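Long-range contacts in AA9 family lytic polysaccharide monooxygenase cel61B (Hypocrea jecorina, PDB 2VTC), which oxidatively cleaves glycosidic bonds in cellulose and related crystalline or amorphous polysaccharides, using an active-site copper, a reducing agent and O2 or H2O2 as cosubstrate: residues G21-T27 with I97-P103; Y71-V77 with A217-P223; G172-F176 with N200-T204. All blocks are in the same frame, centred on the assembly; numbering follows the deposited sequence.

From the N terminus the chain lays down residues 21-27, then 71-77, and returns at 97-103 to close contact 1, the pairing of two neighbouring strands in the four-stranded sheet. Contact 3 follows in series, where strand 193-204 folds back on strand 172-182 in a hairpin of the other sheet. Contact 2 closes last, bringing residues 217-223 to the loop and helix start at 71-77; it crosses contact 1 and encloses contact 3. Contacts 1 and 3 meet in the space between the sheets, where Ile97 packs on Phe176 and Ile201, whereas contact 2 lies about 23 Å from contact 1, centre to centre, across the chain's middle.

Contact 1 of 3, residues G21-T27 with I97-P103. With NAG (2-acetamido-2-deoxy-beta-D-glucopyranose), chain C; NAG (2-acetamido-2-deoxy-beta-D-glucopyranose), chain B.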
loop_
_atom_site.group_PDB
_atom_site.type_symbol
_atom_site.label_atom_id
_atom_site.label_comp_id
_atom_site.label_asym_id
_atom_site.label_seq_id
_atom_site.Cartn_x
_atom_site.Cartn_y
_atom_site.Cartn_z
ATOM N N GLY A 21 -0.359 -10.910 -5.721
ATOM C CA GLY A 21 -1.196 -10.023 -6.510
ATOM C C GLY A 21 -0.570 -8.630 -6.502
ATOM O O GLY A 21 0.344 -8.383 -5.726
ATOM N N GLN A 22 -1.072 -7.739 -7.345
ATOM C CA GLN A 22 -0.569 -6.351 -7.397
ATOM C C GLN A 22 -1.720 -5.395 -7.692
ATOM O O GLN A 22 -2.768 -5.815 -8.186
ATOM C CB GLN A 22 0.528 -6.235 -8.474
ATOM C CG GLN A 22 -0.003 -6.360 -9.903
ATOM C CD GLN A 22 1.074 -6.351 -10.984
ATOM O OE1 GLN A 22 2.242 -5.985 -10.752
ATOM N NE2 GLN A 22 0.684 -6.766 -12.174
ATOM N N VAL A 23 -1.541 -4.103 -7.401
ATOM C CA VAL A 23 -2.518 -3.111 -7.805
ATOM C C VAL A 23 -2.268 -2.827 -9.284
ATOM O O VAL A 23 -1.201 -2.336 -9.647
ATOM C CB VAL A 23 -2.411 -1.804 -6.952
ATOM C CG1 VAL A 23 -3.244 -0.690 -7.555
ATOM C CG2 VAL A 23 -2.853 -2.079 -5.531
ATOM N N GLN A 24 -3.229 -3.177 -10.139
ATOM C CA GLN A 24 -3.026 -3.037 -11.589
ATOM C C GLN A 24 -3.592 -1.752 -12.158
ATOM O O GLN A 24 -3.182 -1.291 -13.245
ATOM C CB GLN A 24 -3.600 -4.252 -12.333
ATOM C CG GLN A 24 -2.862 -5.522 -12.062
ATOM C CD GLN A 24 -2.980 -6.543 -13.199
ATOM O OE1 GLN A 24 -2.031 -7.279 -13.479
ATOM N NE2 GLN A 24 -4.137 -6.592 -13.839
ATOM N N ASN A 25 -4.555 -1.195 -11.432
ATOM C CA ASN A 25 -5.206 0.044 -11.771
ATOM C C ASN A 25 -6.006 0.507 -10.566
ATOM O O ASN A 25 -6.066 -0.189 -9.534
ATOM C CB ASN A 25 -6.065 -0.071 -13.049
ATOM C CG ASN A 25 -7.063 -1.245 -13.018
ATOM O OD1 ASN A 25 -8.018 -1.232 -12.238
ATOM N ND2 ASN A 25 -6.857 -2.225 -13.919
ATOM N N PHE A 26 -6.555 1.703 -10.665
ATOM C CA PHE A 26 -7.289 2.298 -9.564
ATOM C C PHE A 26 -8.175 3.401 -10.111
ATOM O O PHE A 26 -7.915 3.932 -11.216
ATOM C CB PHE A 26 -6.322 2.806 -8.456
ATOM C CG PHE A 26 -5.315 3.845 -8.933
ATOM C CD1 PHE A 26 -5.532 5.197 -8.681
ATOM C CD2 PHE A 26 -4.148 3.455 -9.611
ATOM C CE1 PHE A 26 -4.599 6.172 -9.124
ATOM C CE2 PHE A 26 -3.210 4.419 -10.054
ATOM C CZ PHE A 26 -3.443 5.772 -9.798
ATOM N N THR A 27 -9.220 3.730 -9.357
ATOM C CA THR A 27 -10.129 4.806 -9.712
ATOM C C THR A 27 -10.058 5.940 -8.708
ATOM O O THR A 27 -9.806 5.727 -7.517
ATOM C CB THR A 27 -11.615 4.350 -9.856
ATOM O OG1 THR A 27 -12.118 3.874 -8.592
ATOM C CG2 THR A 27 -11.750 3.296 -10.931
ATOM N N ILE A 97 -10.162 6.865 -3.413
ATOM C CA ILE A 97 -9.384 6.017 -4.290
ATOM C C ILE A 97 -9.936 4.616 -4.115
ATOM O O ILE A 97 -10.250 4.209 -2.990
ATOM C CB ILE A 97 -7.875 5.984 -3.885
ATOM C CG1 ILE A 97 -7.316 7.405 -3.730
ATOM C CG2 ILE A 97 -7.068 5.119 -4.879
ATOM C CD1 ILE A 97 -6.069 7.473 -2.851
ATOM N N VAL A 98 -10.044 3.884 -5.217
ATOM C CA VAL A 98 -10.379 2.467 -5.150
ATOM C C VAL A 98 -9.269 1.686 -5.810
ATOM O O VAL A 98 -9.094 1.737 -7.031
ATOM C CB VAL A 98 -11.770 2.132 -5.798
ATOM C CG1 VAL A 98 -12.097 0.666 -5.578
ATOM C CG2 VAL A 98 -12.879 3.011 -5.225
ATOM N N PHE A 99 -8.487 0.993 -4.985
ATOM C CA PHE A 99 -7.373 0.199 -5.483
ATOM C C PHE A 99 -7.934 -1.122 -5.997
ATOM O O PHE A 99 -8.683 -1.796 -5.286
ATOM C CB PHE A 99 -6.334 -0.061 -4.380
ATOM C CG PHE A 99 -5.649 1.182 -3.874
ATOM C CD1 PHE A 99 -4.523 1.674 -4.535
ATOM C CD2 PHE A 99 -6.101 1.838 -2.728
ATOM C CE1 PHE A 99 -3.856 2.823 -4.066
ATOM C CE2 PHE A 99 -5.454 2.996 -2.247
ATOM C CZ PHE A 99 -4.320 3.478 -2.932
ATOM N N GLN A 100 -7.574 -1.469 -7.226
ATOM C CA GLN A 100 -8.005 -2.724 -7.840
ATOM C C GLN A 100 -6.845 -3.702 -7.899
ATOM O O GLN A 100 -5.866 -3.509 -8.630
ATOM C CB GLN A 100 -8.597 -2.472 -9.234
ATOM C CG GLN A 100 -8.847 -3.748 -10.045
ATOM C CD GLN A 100 -10.042 -4.555 -9.537
ATOM O OE1 GLN A 100 -9.883 -5.625 -8.925
ATOM N NE2 GLN A 100 -11.230 -4.045 -9.784
ATOM N N TRP A 101 -6.951 -4.767 -7.109
ATOM C CA TRP A 101 -5.935 -5.803 -7.087
ATOM C C TRP A 101 -6.211 -6.871 -8.155
ATOM O O TRP A 101 -7.366 -7.079 -8.564
ATOM C CB TRP A 101 -5.866 -6.458 -5.700
ATOM C CG TRP A 101 -5.313 -5.548 -4.629
ATOM C CD1 TRP A 101 -5.987 -4.576 -3.966
ATOM C CD2 TRP A 101 -3.973 -5.544 -4.116
ATOM N NE1 TRP A 101 -5.150 -3.951 -3.064
ATOM C CE2 TRP A 101 -3.912 -4.536 -3.126
ATOM C CE3 TRP A 101 -2.823 -6.305 -4.386
ATOM C CZ2 TRP A 101 -2.732 -4.246 -2.408
ATOM C CZ3 TRP A 101 -1.637 -6.026 -3.671
ATOM C CH2 TRP A 101 -1.613 -4.991 -2.688
ATOM N N GLY A 102 -5.153 -7.528 -8.607
ATOM C CA GLY A 102 -5.298 -8.521 -9.671
ATOM C C GLY A 102 -3.969 -9.090 -10.104
ATOM O O GLY A 102 -2.942 -8.837 -9.450
ATOM N N PRO A 103 -3.956 -9.842 -11.225
ATOM C CA PRO A 103 -5.088 -10.118 -12.143
ATOM C C PRO A 103 -6.090 -11.181 -11.646
ATOM O O PRO A 103 -7.238 -11.218 -12.118
ATOM C CB PRO A 103 -4.395 -10.615 -13.418
ATOM C CG PRO A 103 -3.096 -11.233 -12.936
ATOM C CD PRO A 103 -2.706 -10.499 -11.655
HETATM C C1 NAG C . -7.743 -3.376 -13.919
HETATM C C2 NAG C . -7.940 -3.868 -15.359
HETATM C C3 NAG C . -8.783 -5.162 -15.426
HETATM C C4 NAG C . -8.335 -6.220 -14.402
HETATM C C5 NAG C . -8.007 -5.561 -13.048
HETATM C C6 NAG C . -7.422 -6.514 -12.011
HETATM C C7 NAG C . -7.981 -2.485 -17.376
HETATM C C8 NAG C . -8.777 -1.527 -18.210
HETATM N N2 NAG C . -8.534 -2.853 -16.214
HETATM O O3 NAG C . -8.729 -5.694 -16.743
HETATM O O4 NAG C . -9.349 -7.197 -14.200
HETATM O O5 NAG C . -7.129 -4.446 -13.210
HETATM O O6 NAG C . -6.401 -7.326 -12.542
HETATM O O7 NAG C . -6.882 -2.892 -17.764
HETATM C C1 NAG B . -8.944 -8.486 -14.698
HETATM C C2 NAG B . -9.759 -9.571 -13.985
HETATM C C3 NAG B . -9.599 -10.953 -14.636
HETATM C C4 NAG B . -9.660 -10.895 -16.164
HETATM C C5 NAG B . -8.720 -9.803 -16.685
HETATM C C6 NAG B . -8.755 -9.695 -18.211
HETATM C C7 NAG B . -10.140 -9.108 -11.595
HETATM C C8 NAG B . -9.718 -9.420 -10.194
HETATM N N2 NAG B . -9.412 -9.660 -12.569
HETATM O O3 NAG B . -10.637 -11.787 -14.167
HETATM O O4 NAG B . -9.331 -12.153 -16.724
HETATM O O5 NAG B . -9.108 -8.561 -16.110
HETATM O O6 NAG B . -10.056 -9.329 -18.627
HETATM O O7 NAG B . -11.094 -8.355 -11.778
#
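Strands 22-27 and 97-102 are the two inner strands of the four-stranded antiparallel sheet, and a beta bulge interrupts their pairing. Gln24 and Asn25 together face Gln100: Gln24 N donates to Gln100 O over 3.1 Å, and Gln100 N donates to Asn25 O. Before the bulge Gln22 forms a reciprocal backbone pair with Gly102; beyond it Thr27 does the same with Val98.

The face carrying Val23, Phe26, Phe99 and Trp101 turns into the protein. CG2 of Val23 sits over the centre of one indole face, 3.8 Å from the centroid of the five-membered ring of Trp101, a CH-pi contact. With CG1 of Val23 anti to the backbone N (chi1 169°), the other methyl comes to the edge of the Phe99 ring, 4.0 Å from Phe99 CD1. The indole N-H of Trp101 bonds to His178, whose ring also stacks on Phe99, so the second sheet helps set both aromatics. Trp101 additionally packs near the copper ligand Tyr195.

On the other face, Asn25 carries an N-linked glycan through ND2. The bent chain of Gln100 runs beside the asparagine, its CB 3.3 Å from Asn25 OD1 and its CG 3.6 Å from C5 of the first sugar. Gln24 spans from protein to sugar: OE1 accepts NE2 of Gln22 on a lone pair, in the carbonyl plane, at 3.1 Å, while Gln24 NE2 lies 2.7 Å from O6 of that first GlcNAc. The second GlcNAc gives its acetamido N-H, nearly straight at 169°, to the carbonyl O of Pro103, a residue joined to Gly102 by a cis peptide bond. A strand pair with one face packed against a second sheet, as here through Val23, Phe99 and Trp101, is typical of a beta-sandwich, the immunoglobulin-like fold of AA9 monooxygenases.

Contact 2 of 3, residues Y71-V77 with A217-P223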
loop_
_atom_site.group_PDB
_atom_site.type_symbol
_atom_site.label_atom_id
_atom_site.label_comp_id
_atom_site.label_asym_id
_atom_site.label_seq_id
_atom_site.Cartn_x
_atom_site.Cartn_y
_atom_site.Cartn_z
ATOM N N TYR A 71 12.156 -5.669 6.910
ATOM C CA TYR A 71 11.469 -4.461 7.404
ATOM C C TYR A 71 12.358 -3.219 7.561
ATOM O O TYR A 71 11.827 -2.111 7.705
ATOM C CB TYR A 71 10.715 -4.735 8.714
ATOM C CG TYR A 71 9.439 -5.559 8.629
ATOM C CD1 TYR A 71 8.785 -5.833 7.421
ATOM C CD2 TYR A 71 8.841 -6.017 9.817
ATOM C CE1 TYR A 71 7.582 -6.587 7.384
ATOM C CE2 TYR A 71 7.658 -6.745 9.785
ATOM C CZ TYR A 71 7.025 -7.020 8.595
ATOM O OH TYR A 71 5.853 -7.748 8.536
ATOM N N THR A 72 13.691 -3.387 7.565
ATOM C CA THR A 72 14.590 -2.230 7.662
ATOM C C THR A 72 15.288 -1.903 6.339
ATOM O O THR A 72 16.207 -1.089 6.341
ATOM C CB THR A 72 15.666 -2.404 8.753
ATOM O OG1 THR A 72 16.573 -3.451 8.375
ATOM C CG2 THR A 72 15.022 -2.716 10.109
ATOM N N THR A 73 14.858 -2.549 5.257
ATOM C CA THR A 73 15.511 -2.439 3.934
ATOM C C THR A 73 14.712 -1.553 2.992
ATOM O O THR A 73 13.518 -1.340 3.193
ATOM C CB THR A 73 15.709 -3.840 3.255
ATOM O OG1 THR A 73 14.465 -4.321 2.728
ATOM C CG2 THR A 73 16.338 -4.862 4.229
ATOM N N PRO A 74 15.368 -0.989 1.952
ATOM C CA PRO A 74 14.630 -0.186 0.976
ATOM C C PRO A 74 13.416 -0.857 0.325
ATOM O O PRO A 74 12.483 -0.169 -0.078
ATOM C CB PRO A 74 15.709 0.142 -0.081
ATOM C CG PRO A 74 16.988 0.177 0.716
ATOM C CD PRO A 74 16.819 -1.017 1.660
ATOM N N ASP A 75 13.428 -2.196 0.237
ATOM C CA ASP A 75 12.344 -2.920 -0.390
ATOM C C ASP A 75 10.990 -2.750 0.340
ATOM O O ASP A 75 9.948 -2.913 -0.287
ATOM C CB ASP A 75 12.710 -4.407 -0.483
ATOM C CG ASP A 75 13.538 -4.722 -1.741
ATOM O OD1 ASP A 75 13.807 -3.775 -2.558
ATOM O OD2 ASP A 75 13.937 -5.906 -1.898
ATOM N N ILE A 76 11.023 -2.414 1.634
ATOM C CA ILE A 76 9.757 -2.209 2.378
ATOM C C ILE A 76 9.050 -0.899 1.998
ATOM O O ILE A 76 7.866 -0.718 2.235
ATOM C CB ILE A 76 9.962 -2.300 3.927
ATOM C CG1 ILE A 76 8.615 -2.472 4.675
ATOM C CG2 ILE A 76 10.627 -1.051 4.471
ATOM C CD1 ILE A 76 7.770 -3.695 4.209
ATOM N N VAL A 77 9.778 0.028 1.377
ATOM C CA VAL A 77 9.163 1.317 1.055
ATOM C C VAL A 77 8.010 1.170 0.044
ATOM O O VAL A 77 6.859 1.510 0.364
ATOM C CB VAL A 77 10.217 2.347 0.520
ATOM C CG1 VAL A 77 9.508 3.682 0.253
ATOM C CG2 VAL A 77 11.390 2.531 1.501
ATOM N N ALA A 217 9.595 4.357 6.187
ATOM C CA ALA A 217 8.970 3.017 5.988
ATOM C C ALA A 217 9.723 1.934 6.746
ATOM O O ALA A 217 9.117 0.938 7.181
ATOM C CB ALA A 217 8.822 2.660 4.512
ATOM N N THR A 218 11.034 2.137 6.915
ATOM C CA THR A 218 11.927 1.175 7.575
ATOM C C THR A 218 11.748 1.152 9.105
ATOM O O THR A 218 12.383 0.352 9.799
ATOM C CB THR A 218 13.395 1.457 7.199
ATOM O OG1 THR A 218 13.704 2.820 7.514
ATOM C CG2 THR A 218 13.603 1.218 5.719
ATOM N N GLN A 219 10.870 2.013 9.613
ATOM C CA GLN A 219 10.528 2.072 11.032
ATOM C C GLN A 219 9.047 1.726 11.297
ATOM O O GLN A 219 8.588 1.821 12.433
ATOM C CB GLN A 219 10.879 3.453 11.613
ATOM C CG GLN A 219 12.381 3.713 11.740
ATOM C CD GLN A 219 12.714 5.157 12.170
ATOM O OE1 GLN A 219 11.907 5.844 12.810
ATOM N NE2 GLN A 219 13.905 5.612 11.812
ATOM N N LEU A 220 8.320 1.310 10.261
ATOM C CA LEU A 220 6.882 1.015 10.428
ATOM C C LEU A 220 6.634 -0.201 11.303
ATOM O O LEU A 220 5.756 -0.162 12.180
ATOM C CB LEU A 220 6.167 0.826 9.093
ATOM C CG LEU A 220 6.098 2.047 8.180
ATOM C CD1 LEU A 220 5.595 1.612 6.830
ATOM C CD2 LEU A 220 5.204 3.181 8.737
ATOM N N TYR A 221 7.416 -1.259 11.068
ATOM C CA TYR A 221 7.156 -2.583 11.662
ATOM C C TYR A 221 8.427 -3.289 12.141
ATOM O O TYR A 221 9.496 -3.136 11.533
ATOM C CB TYR A 221 6.543 -3.521 10.623
ATOM C CG TYR A 221 5.428 -2.950 9.802
ATOM C CD1 TYR A 221 4.253 -2.526 10.415
ATOM C CD2 TYR A 221 5.537 -2.857 8.397
ATOM C CE1 TYR A 221 3.215 -1.995 9.662
ATOM C CE2 TYR A 221 4.496 -2.343 7.627
ATOM C CZ TYR A 221 3.330 -1.910 8.282
ATOM O OH TYR A 221 2.279 -1.406 7.558
ATOM N N LYS A 222 8.275 -4.073 13.216
ATOM C CA LYS A 222 9.333 -4.964 13.722
ATOM C C LYS A 222 8.823 -6.420 13.667
ATOM O O LYS A 222 7.612 -6.659 13.779
ATOM C CB LYS A 222 9.748 -4.583 15.150
ATOM C CG LYS A 222 10.376 -3.199 15.256
ATOM C CD LYS A 222 11.087 -2.995 16.579
ATOM C CE LYS A 222 11.485 -1.527 16.771
ATOM N NZ LYS A 222 12.281 -1.287 18.016
ATOM N N PRO A 223 9.729 -7.402 13.458
ATOM C CA PRO A 223 9.287 -8.810 13.340
ATOM C C PRO A 223 8.553 -9.382 14.559
ATOM O O PRO A 223 7.865 -10.402 14.425
ATOM C CB PRO A 223 10.595 -9.565 13.098
ATOM C CG PRO A 223 11.493 -8.514 12.459
ATOM C CD PRO A 223 11.184 -7.283 13.243
HETATM O O HOH W 1 9.157 -1.392 8.631
#
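Tyr71 and Tyr221 head a loop-against-loop contact on the outside of the beta-sandwich, where the approach to helix 75-78 meets the 3-10 turn and chain that follow strand 215-216. The two rings form an edge-to-face pair with planes at 54°, the edge of Tyr221 directed at the face of Tyr71. CB of Tyr221 lies over the same ring, 3.5 Å from Tyr71 CD2 and displaced toward the rim, and the backbone of Lys222 passes at the ring's edge. Both hydroxyls reach into the second sheet, Tyr71 to Asn194 and Tyr221 to Glu179 and Tyr116.

Behind the aromatic pair a water molecule joins the backbones. It accepts the N-H of Tyr221 at 3.0 Å and sits 2.9 Å from Tyr71 O and 2.7 Å from Ala217 O. Ala217 O also takes the N-H of Leu220, closing the 3-10 turn. Thr73 caps the short helix weakly, OG1 accepting from Asp75 N; the same hydroxyl bonds to Gln70 O.

With OG1 of Thr218 between the backbone N and the carbonyl carbon (chi1 55°), CG2 rests 3.5 Å from Thr72 O and against the carbonyl of Thr73. The methyl of Ala217 is directed at the short helix, 3.7 Å from Val77 CA and 4.0 Å from Val77 CG2, while CG2 of Ile76 covers the Ala217 carbonyl.

Contact 3 of 3, residues G172-F176 with N200-T204; sequences GNYVF and NIAVT
Tyr174 holds CG anti to its carbonyl carbon (chi1 -59°), which carries its ring across the side chain of Val203, and Phe176, in the same rotamer (chi1 -73°), meets Ile201 at about a right angle. Residues 172-176 and 200-204 form the open end of a beta hairpin, far from the connection between strands 172-182 and 193-204, in the larger sheet of the sandwich.

The backbone pairing is firm at the end and slacker inside. Gly172 and Val203 exchange two hydrogen bonds, and that from Val203 N to Gly172 O is short, at 2.9 Å, and almost straight (170°). Between Tyr174 and Ile201 the return is unequal: Ile201 N bonds to Tyr174 O, but Tyr174 N reaches Ile201 O only weakly, at 3.5 Å.

Tyr174, Phe176, Ile201 and Val203 fill one face. CD2 of Tyr174 lies 3.6 Å from Val203 CG2, and its CE2 comes within 3.5 Å of CA of Gly172, which has no side chain in the way of the ring. CE2 of Phe176 lies 3.7 Å from Ile201 CB, and at the edge of the ring, in its plane, sits the carbonyl O of Ile201. Beyond Ile201 this face meets Ile97 of the opposite sheet, within the hydrophobic interior between the two sheets. The phenol of Tyr174 turns back to the carbonyl of Arg170.

Val175 and Asn200 lie side by side on the other face, CG2 of the valine 3.8 Å from OD1 of the asparagine. The buried amide of Asn200 is satisfied at both ends, OD1 by the indole N-H of Trp56 and ND2 by the carbonyl of Ile87. Nearer the strand end, Asn173 gives ND2 to Gly122 O and rests OD1 3.7 Å from Ala202 CB.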
loop_
_atom_site.group_PDB
_atom_site.type_symbol
_atom_site.label_atom_id
_atom_site.label_comp_id
_atom_site.label_asym_id
_atom_site.label_seq_id
_atom_site.Cartn_x
_atom_site.Cartn_y
_atom_site.Cartn_z
ATOM N N GLY A 172 -0.505 19.329 -2.976
ATOM C CA GLY A 172 0.874 18.881 -2.967
ATOM C C GLY A 172 1.078 17.653 -3.824
ATOM O O GLY A 172 0.121 17.107 -4.390
ATOM N N ASN A 173 2.332 17.258 -3.953
ATOM C CA ASN A 173 2.676 16.034 -4.663
ATOM C C ASN A 173 2.862 14.936 -3.621
ATOM O O ASN A 173 3.695 15.069 -2.723
ATOM C CB ASN A 173 3.961 16.214 -5.461
ATOM C CG ASN A 173 3.810 17.197 -6.615
ATOM O OD1 ASN A 173 2.766 17.264 -7.279
ATOM N ND2 ASN A 173 4.871 17.954 -6.868
ATOM N N TYR A 174 2.067 13.868 -3.720
ATOM C CA TYR A 174 2.116 12.800 -2.699
ATOM C C TYR A 174 2.241 11.414 -3.335
ATOM O O TYR A 174 1.943 11.216 -4.533
ATOM C CB TYR A 174 0.839 12.806 -1.829
ATOM C CG TYR A 174 0.584 14.100 -1.082
ATOM C CD1 TYR A 174 1.126 14.312 0.193
ATOM C CD2 TYR A 174 -0.204 15.104 -1.644
ATOM C CE1 TYR A 174 0.904 15.497 0.899
ATOM C CE2 TYR A 174 -0.436 16.305 -0.948
ATOM C CZ TYR A 174 0.119 16.488 0.314
ATOM O OH TYR A 174 -0.085 17.651 1.025
ATOM N N VAL A 175 2.709 10.480 -2.503
ATOM C CA VAL A 175 2.713 9.065 -2.823
ATOM C C VAL A 175 1.789 8.386 -1.821
ATOM O O VAL A 175 1.846 8.657 -0.606
ATOM C CB VAL A 175 4.133 8.463 -2.698
ATOM C CG1 VAL A 175 4.149 7.012 -3.173
ATOM C CG2 VAL A 175 5.132 9.237 -3.588
ATOM N N PHE A 176 0.962 7.476 -2.336
ATOM C CA PHE A 176 0.087 6.653 -1.480
ATOM C C PHE A 176 0.613 5.219 -1.461
ATOM O O PHE A 176 0.895 4.653 -2.521
ATOM C CB PHE A 176 -1.350 6.697 -1.989
ATOM C CG PHE A 176 -2.019 7.994 -1.729
ATOM C CD1 PHE A 176 -2.866 8.158 -0.641
ATOM C CD2 PHE A 176 -1.731 9.093 -2.532
ATOM C CE1 PHE A 176 -3.479 9.385 -0.383
ATOM C CE2 PHE A 176 -2.312 10.343 -2.271
ATOM C CZ PHE A 176 -3.199 10.494 -1.197
ATOM N N ASN A 200 1.681 7.397 -7.415
ATOM C CA ASN A 200 1.826 8.859 -7.359
ATOM C C ASN A 200 0.454 9.469 -7.541
ATOM O O ASN A 200 -0.185 9.254 -8.572
ATOM C CB ASN A 200 2.733 9.352 -8.506
ATOM C CG ASN A 200 4.167 8.868 -8.397
ATOM O OD1 ASN A 200 4.683 8.591 -7.315
ATOM N ND2 ASN A 200 4.835 8.780 -9.562
ATOM N N ILE A 201 -0.019 10.189 -6.535
ATOM C CA ILE A 201 -1.254 10.961 -6.663
ATOM C C ILE A 201 -1.087 12.376 -6.077
ATOM O O ILE A 201 -0.973 12.565 -4.856
ATOM C CB ILE A 201 -2.491 10.281 -6.005
ATOM C CG1 ILE A 201 -2.675 8.839 -6.482
ATOM C CG2 ILE A 201 -3.755 11.111 -6.317
ATOM C CD1 ILE A 201 -3.690 8.043 -5.623
ATOM N N ALA A 202 -1.060 13.366 -6.955
ATOM C CA ALA A 202 -1.026 14.735 -6.483
ATOM C C ALA A 202 -2.413 15.091 -5.962
ATOM O O ALA A 202 -3.423 14.560 -6.455
ATOM C CB ALA A 202 -0.601 15.668 -7.607
ATOM N N VAL A 203 -2.452 15.986 -4.971
ATOM C CA VAL A 203 -3.682 16.400 -4.320
ATOM C C VAL A 203 -3.941 17.887 -4.584
ATOM O O VAL A 203 -3.020 18.710 -4.523
ATOM C CB VAL A 203 -3.621 16.073 -2.808
ATOM C CG1 VAL A 203 -4.782 16.711 -2.021
ATOM C CG2 VAL A 203 -3.626 14.542 -2.607
ATOM N N THR A 204 -5.199 18.189 -4.905
ATOM C CA THR A 204 -5.679 19.547 -5.191
ATOM C C THR A 204 -6.801 19.894 -4.215
ATOM O O THR A 204 -7.179 19.081 -3.361
ATOM C CB THR A 204 -6.247 19.623 -6.625
ATOM O OG1 THR A 204 -7.343 18.702 -6.766
ATOM C CG2 THR A 204 -5.168 19.278 -7.655
#